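SPD1 nuclease (Streptococcus pyogenes, PDB 2XGR) is an extracellular, prophage-encoded DNase that cleaves DNA, probably with the help of a bound metal ion as in other His-Me finger endonucleases. Local coordinates at residues Ile186-Glu198 against Asn238-Pro250. Numbering follows the deposited sequence.
Sequences IYSGNEVVPRQIE and NINLDYLNGTATP
The guanidinium of R195 lies almost flat on the ring of Y243, planes 13° apart and centres 4.1 Å from each other. The overlap is offset: R195 CD sits over the middle of the ring, 3.9 Å from its centroid, while R195 CZ has slid out to 3.5 Å from Y243 CD2, so CH-pi and off-centre cation-pi contacts share one face. A bend at chi2 of R195 (-95°) lays the chain across the ring. Within the same loop E191 holds the guanidinium side-on, R195 NE donating to the syn lone pair of E191 OE1 at 2.8 Å and R195 NH2 reaching E191 OE2; this salt bridge fixes the rotation of the stacked plane and should partly offset its charge. E191 OE1 also rests 3.3 Å from Y243 CB. V193 sends CG1 to Y243 CD1 (3.6 Å) and, with that branch anti to the backbone N (chi1 -179°), turns CG2 onto G246 CA. The Y243 carbonyl receives two amides, V193 N at 3.1 Å, nearly straight and in the carbonyl plane, and V192 N more weakly. L244 CD1 rests against N190. L241 CB lies against the opposite face of the ring, toward its rim, and the ring hydroxyl bonds to the backbone O of N234. The D242-T247 turn carrying Y243 ends in a G1 beta bulge, with G246 and T247 both facing D242. The contact thus clasps the loop between strands 178-186 and 196-204, which contains a type II' turn from S188 to E191, to the tip of the C-terminal hairpin 240-242/247-249, while V193 also packs on A139 of strand 137-139.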
loop_
_atom_site.group_PDB
_atom_site.type_symbol
_atom_site.label_atom_id
_atom_site.label_comp_id
_atom_site.label_asym_id
_atom_site.label_seq_id
_atom_site.Cartn_x
_atom_site.Cartn_y
_atom_site.Cartn_z
ATOM N N ILE A 186 3.618 11.152 0.187
ATOM C CA ILE A 186 4.199 12.283 -0.536
ATOM C C ILE A 186 3.825 13.572 0.206
ATOM O O ILE A 186 2.638 13.918 0.325
ATOM C CB ILE A 186 3.634 12.327 -1.991
ATOM C CG1 ILE A 186 3.758 10.956 -2.749
ATOM C CG2 ILE A 186 4.315 13.441 -2.837
ATOM C CD1 ILE A 186 5.156 10.461 -2.839
ATOM N N TYR A 187 4.857 14.329 0.645
ATOM C CA TYR A 187 4.575 15.545 1.465
ATOM C C TYR A 187 4.981 16.769 0.638
ATOM O O TYR A 187 5.854 16.679 -0.259
ATOM C CB TYR A 187 5.393 15.588 2.750
ATOM C CG TYR A 187 5.175 14.381 3.682
ATOM C CD1 TYR A 187 4.096 14.359 4.567
ATOM C CD2 TYR A 187 6.060 13.297 3.631
ATOM C CE1 TYR A 187 3.907 13.245 5.393
ATOM C CE2 TYR A 187 5.922 12.199 4.459
ATOM C CZ TYR A 187 4.816 12.197 5.360
ATOM O OH TYR A 187 4.660 11.097 6.205
ATOM N N SER A 188 4.376 17.886 0.999
ATOM C CA SER A 188 4.800 19.179 0.524
ATOM C C SER A 188 5.324 19.966 1.688
ATOM O O SER A 188 4.640 20.106 2.721
ATOM C CB SER A 188 3.607 19.943 -0.078
ATOM O OG SER A 188 3.969 21.366 -0.201
ATOM N N GLY A 189 6.548 20.486 1.537
ATOM C CA GLY A 189 7.082 21.439 2.555
ATOM C C GLY A 189 7.067 20.902 3.973
ATOM O O GLY A 189 7.566 19.797 4.216
ATOM N N ASN A 190 6.550 21.683 4.934
ATOM C CA ASN A 190 6.467 21.282 6.346
ATOM C C ASN A 190 5.210 20.475 6.747
ATOM O O ASN A 190 5.003 20.226 7.927
ATOM C CB ASN A 190 6.452 22.553 7.221
ATOM C CG ASN A 190 7.717 23.345 7.078
ATOM O OD1 ASN A 190 8.801 22.771 7.049
ATOM N ND2 ASN A 190 7.586 24.661 6.910
ATOM N N GLU A 191 4.354 20.152 5.779
ATOM C CA GLU A 191 3.056 19.579 6.087
ATOM C C GLU A 191 3.264 18.198 6.717
ATOM O O GLU A 191 4.049 17.389 6.198
ATOM C CB GLU A 191 2.226 19.463 4.804
ATOM C CG GLU A 191 1.835 20.849 4.199
ATOM C CD GLU A 191 1.208 20.740 2.878
ATOM O OE1 GLU A 191 0.858 19.605 2.413
ATOM O OE2 GLU A 191 0.949 21.782 2.255
ATOM N N VAL A 192 2.473 17.920 7.763
ATOM C CA VAL A 192 2.654 16.650 8.452
ATOM C C VAL A 192 1.698 15.603 7.846
ATOM O O VAL A 192 1.881 14.420 8.116
ATOM C CB VAL A 192 2.474 16.744 9.994
ATOM C CG1 VAL A 192 3.494 17.728 10.592
ATOM C CG2 VAL A 192 1.074 17.148 10.333
ATOM N N VAL A 193 0.689 16.036 7.083
ATOM C CA VAL A 193 -0.271 15.134 6.434
ATOM C C VAL A 193 0.208 15.016 5.008
ATOM O O VAL A 193 0.300 16.019 4.264
ATOM C CB VAL A 193 -1.718 15.794 6.422
ATOM C CG1 VAL A 193 -2.795 14.840 5.759
ATOM C CG2 VAL A 193 -2.128 16.172 7.783
ATOM N N PRO A 194 0.471 13.769 4.523
ATOM C CA PRO A 194 0.805 13.702 3.081
ATOM C C PRO A 194 -0.349 14.073 2.184
ATOM O O PRO A 194 -1.458 13.708 2.450
ATOM C CB PRO A 194 1.185 12.195 2.842
ATOM C CG PRO A 194 0.435 11.445 3.967
ATOM C CD PRO A 194 0.229 12.454 5.141
ATOM N N ARG A 195 -0.105 14.773 1.075
ATOM C CA ARG A 195 -1.150 15.093 0.118
ATOM C C ARG A 195 -1.586 13.874 -0.668
ATOM O O ARG A 195 -2.706 13.823 -1.175
ATOM C CB ARG A 195 -0.581 16.101 -0.882
ATOM C CG ARG A 195 -0.266 17.437 -0.184
ATOM C CD ARG A 195 -1.378 18.361 -0.322
ATOM N NE ARG A 195 -1.074 19.645 0.377
ATOM C CZ ARG A 195 -1.811 20.741 0.229
ATOM N NH1 ARG A 195 -2.845 20.676 -0.607
ATOM N NH2 ARG A 195 -1.549 21.869 0.945
ATOM N N GLN A 196 -0.631 12.956 -0.846
ATOM C CA GLN A 196 -0.836 11.792 -1.691
ATOM C C GLN A 196 -0.139 10.592 -1.065
ATOM O O GLN A 196 0.800 10.722 -0.277
ATOM C CB GLN A 196 -0.246 11.964 -3.115
ATOM C CG GLN A 196 -0.890 13.102 -3.874
ATOM C CD GLN A 196 -0.156 13.401 -5.137
ATOM O OE1 GLN A 196 1.081 13.297 -5.199
ATOM N NE2 GLN A 196 -0.902 13.739 -6.174
ATOM N N ILE A 197 -0.610 9.384 -1.430
ATOM C CA ILE A 197 0.145 8.168 -1.080
ATOM C C ILE A 197 0.376 7.376 -2.352
ATOM O O ILE A 197 -0.546 7.214 -3.170
ATOM C CB ILE A 197 -0.761 7.243 -0.115
ATOM C CG1 ILE A 197 -1.185 8.039 1.130
ATOM C CG2 ILE A 197 -0.022 5.909 0.238
ATOM C CD1 ILE A 197 -0.081 8.336 2.166
ATOM N N GLU A 198 1.605 6.887 -2.528
ATOM C CA GLU A 198 1.973 6.107 -3.711
ATOM C C GLU A 198 2.003 4.624 -3.339
ATOM O O GLU A 198 2.790 4.260 -2.449
ATOM C CB GLU A 198 3.409 6.483 -4.111
ATOM C CG GLU A 198 3.882 5.767 -5.333
ATOM C CD GLU A 198 5.379 5.912 -5.605
ATOM O OE1 GLU A 198 5.710 6.793 -6.431
ATOM O OE2 GLU A 198 6.214 5.114 -5.080
ATOM N N ASN A 238 -16.189 15.360 1.586
ATOM C CA ASN A 238 -17.023 16.313 2.385
ATOM C C ASN A 238 -16.225 17.156 3.364
ATOM O O ASN A 238 -16.778 17.654 4.363
ATOM C CB ASN A 238 -18.034 15.522 3.216
ATOM C CG ASN A 238 -17.400 14.307 3.895
ATOM O OD1 ASN A 238 -18.022 13.669 4.759
ATOM N ND2 ASN A 238 -16.168 13.959 3.485
ATOM N N ILE A 239 -14.912 17.208 3.158
ATOM C CA ILE A 239 -14.012 17.653 4.198
ATOM C C ILE A 239 -12.928 18.515 3.576
ATOM O O ILE A 239 -12.571 18.327 2.404
ATOM C CB ILE A 239 -13.396 16.460 4.925
ATOM C CG1 ILE A 239 -14.354 15.925 5.994
ATOM C CG2 ILE A 239 -12.083 16.813 5.555
ATOM C CD1 ILE A 239 -13.951 14.518 6.496
ATOM N N ASN A 240 -12.508 19.524 4.341
ATOM C CA ASN A 240 -11.267 20.278 4.095
ATOM C C ASN A 240 -10.222 19.860 5.088
ATOM O O ASN A 240 -10.502 19.751 6.302
ATOM C CB ASN A 240 -11.483 21.782 4.287
ATOM C CG ASN A 240 -12.413 22.366 3.257
ATOM O OD1 ASN A 240 -13.350 23.096 3.604
ATOM N ND2 ASN A 240 -12.177 22.039 1.983
ATOM N N LEU A 241 -9.011 19.587 4.586
ATOM C CA LEU A 241 -7.941 19.230 5.494
ATOM C C LEU A 241 -6.991 20.394 5.654
ATOM O O LEU A 241 -6.696 21.049 4.708
ATOM C CB LEU A 241 -7.137 18.014 4.987
ATOM C CG LEU A 241 -7.935 16.721 4.778
ATOM C CD1 LEU A 241 -7.081 15.646 4.131
ATOM C CD2 LEU A 241 -8.460 16.233 6.130
ATOM N N ASP A 242 -6.510 20.555 6.860
ATOM C CA ASP A 242 -5.294 21.295 7.192
ATOM C C ASP A 242 -4.109 20.311 7.186
ATOM O O ASP A 242 -3.789 19.644 8.214
ATOM C CB ASP A 242 -5.434 21.994 8.543
ATOM C CG ASP A 242 -4.111 22.687 9.015
ATOM O OD1 ASP A 242 -3.147 22.704 8.206
ATOM O OD2 ASP A 242 -4.060 23.200 10.176
ATOM N N TYR A 243 -3.407 20.351 6.050
ATOM C CA TYR A 243 -2.220 19.451 5.793
ATOM C C TYR A 243 -1.047 19.804 6.658
ATOM O O TYR A 243 -0.175 18.965 7.018
ATOM C CB TYR A 243 -1.828 19.327 4.310
ATOM C CG TYR A 243 -2.873 18.732 3.430
ATOM C CD1 TYR A 243 -2.900 17.332 3.182
ATOM C CD2 TYR A 243 -3.844 19.519 2.815
ATOM C CE1 TYR A 243 -3.889 16.772 2.451
ATOM C CE2 TYR A 243 -4.840 18.934 1.984
ATOM C CZ TYR A 243 -4.865 17.534 1.858
ATOM O OH TYR A 243 -5.793 16.950 1.034
ATOM N N LEU A 244 -1.038 21.072 7.104
ATOM C CA LEU A 244 0.016 21.481 7.940
ATOM C C LEU A 244 -0.107 21.033 9.382
ATOM O O LEU A 244 0.890 20.665 10.016
ATOM C CB LEU A 244 0.210 22.999 7.789
ATOM C CG LEU A 244 1.411 23.698 8.364
ATOM C CD1 LEU A 244 2.678 23.078 7.884
ATOM C CD2 LEU A 244 1.352 25.146 7.883
ATOM N N ASN A 245 -1.325 21.056 9.938
ATOM C CA ASN A 245 -1.497 20.823 11.352
ATOM C C ASN A 245 -2.193 19.498 11.629
ATOM O O ASN A 245 -2.179 19.004 12.760
ATOM C CB ASN A 245 -2.256 22.006 11.987
ATOM C CG ASN A 245 -1.456 23.345 11.870
ATOM O OD1 ASN A 245 -0.384 23.468 12.483
ATOM N ND2 ASN A 245 -1.937 24.302 11.044
ATOM N N GLY A 246 -2.785 18.914 10.586
ATOM C CA GLY A 246 -3.337 17.569 10.722
ATOM C C GLY A 246 -4.729 17.610 11.349
ATOM O O GLY A 246 -5.018 16.843 12.253
ATOM N N THR A 247 -5.601 18.465 10.833
ATOM C CA THR A 247 -6.962 18.514 11.353
ATOM C C THR A 247 -7.913 18.635 10.184
ATOM O O THR A 247 -7.510 18.947 9.055
ATOM C CB THR A 247 -7.152 19.744 12.347
ATOM O OG1 THR A 247 -6.939 20.957 11.631
ATOM C CG2 THR A 247 -6.178 19.696 13.521
ATOM N N ALA A 248 -9.205 18.404 10.425
ATOM C CA ALA A 248 -10.179 18.422 9.329
ATOM C C ALA A 248 -11.425 19.200 9.770
ATOM O O ALA A 248 -11.747 19.206 10.943
ATOM C CB ALA A 248 -10.595 16.969 8.973
ATOM N N THR A 249 -12.133 19.784 8.807
ATOM C CA THR A 249 -13.460 20.402 9.042
ATOM C C THR A 249 -14.381 20.112 7.849
ATOM O O THR A 249 -13.919 20.010 6.717
ATOM C CB THR A 249 -13.354 21.976 9.192
ATOM O OG1 THR A 249 -12.956 22.567 7.941
ATOM C CG2 THR A 249 -12.377 22.377 10.276
ATOM N N PRO A 250 -15.699 20.031 8.082
ATOM C CA PRO A 250 -16.643 19.978 6.960
ATOM C C PRO A 250 -16.500 21.178 6.024
ATOM O O PRO A 250 -16.821 21.066 4.837
ATOM C CB PRO A 250 -18.003 20.004 7.655
ATOM C CG PRO A 250 -17.744 19.333 8.989
ATOM C CD PRO A 250 -16.329 19.689 9.372
HETATM O O HOH W 1 -4.470 15.786 -1.844
#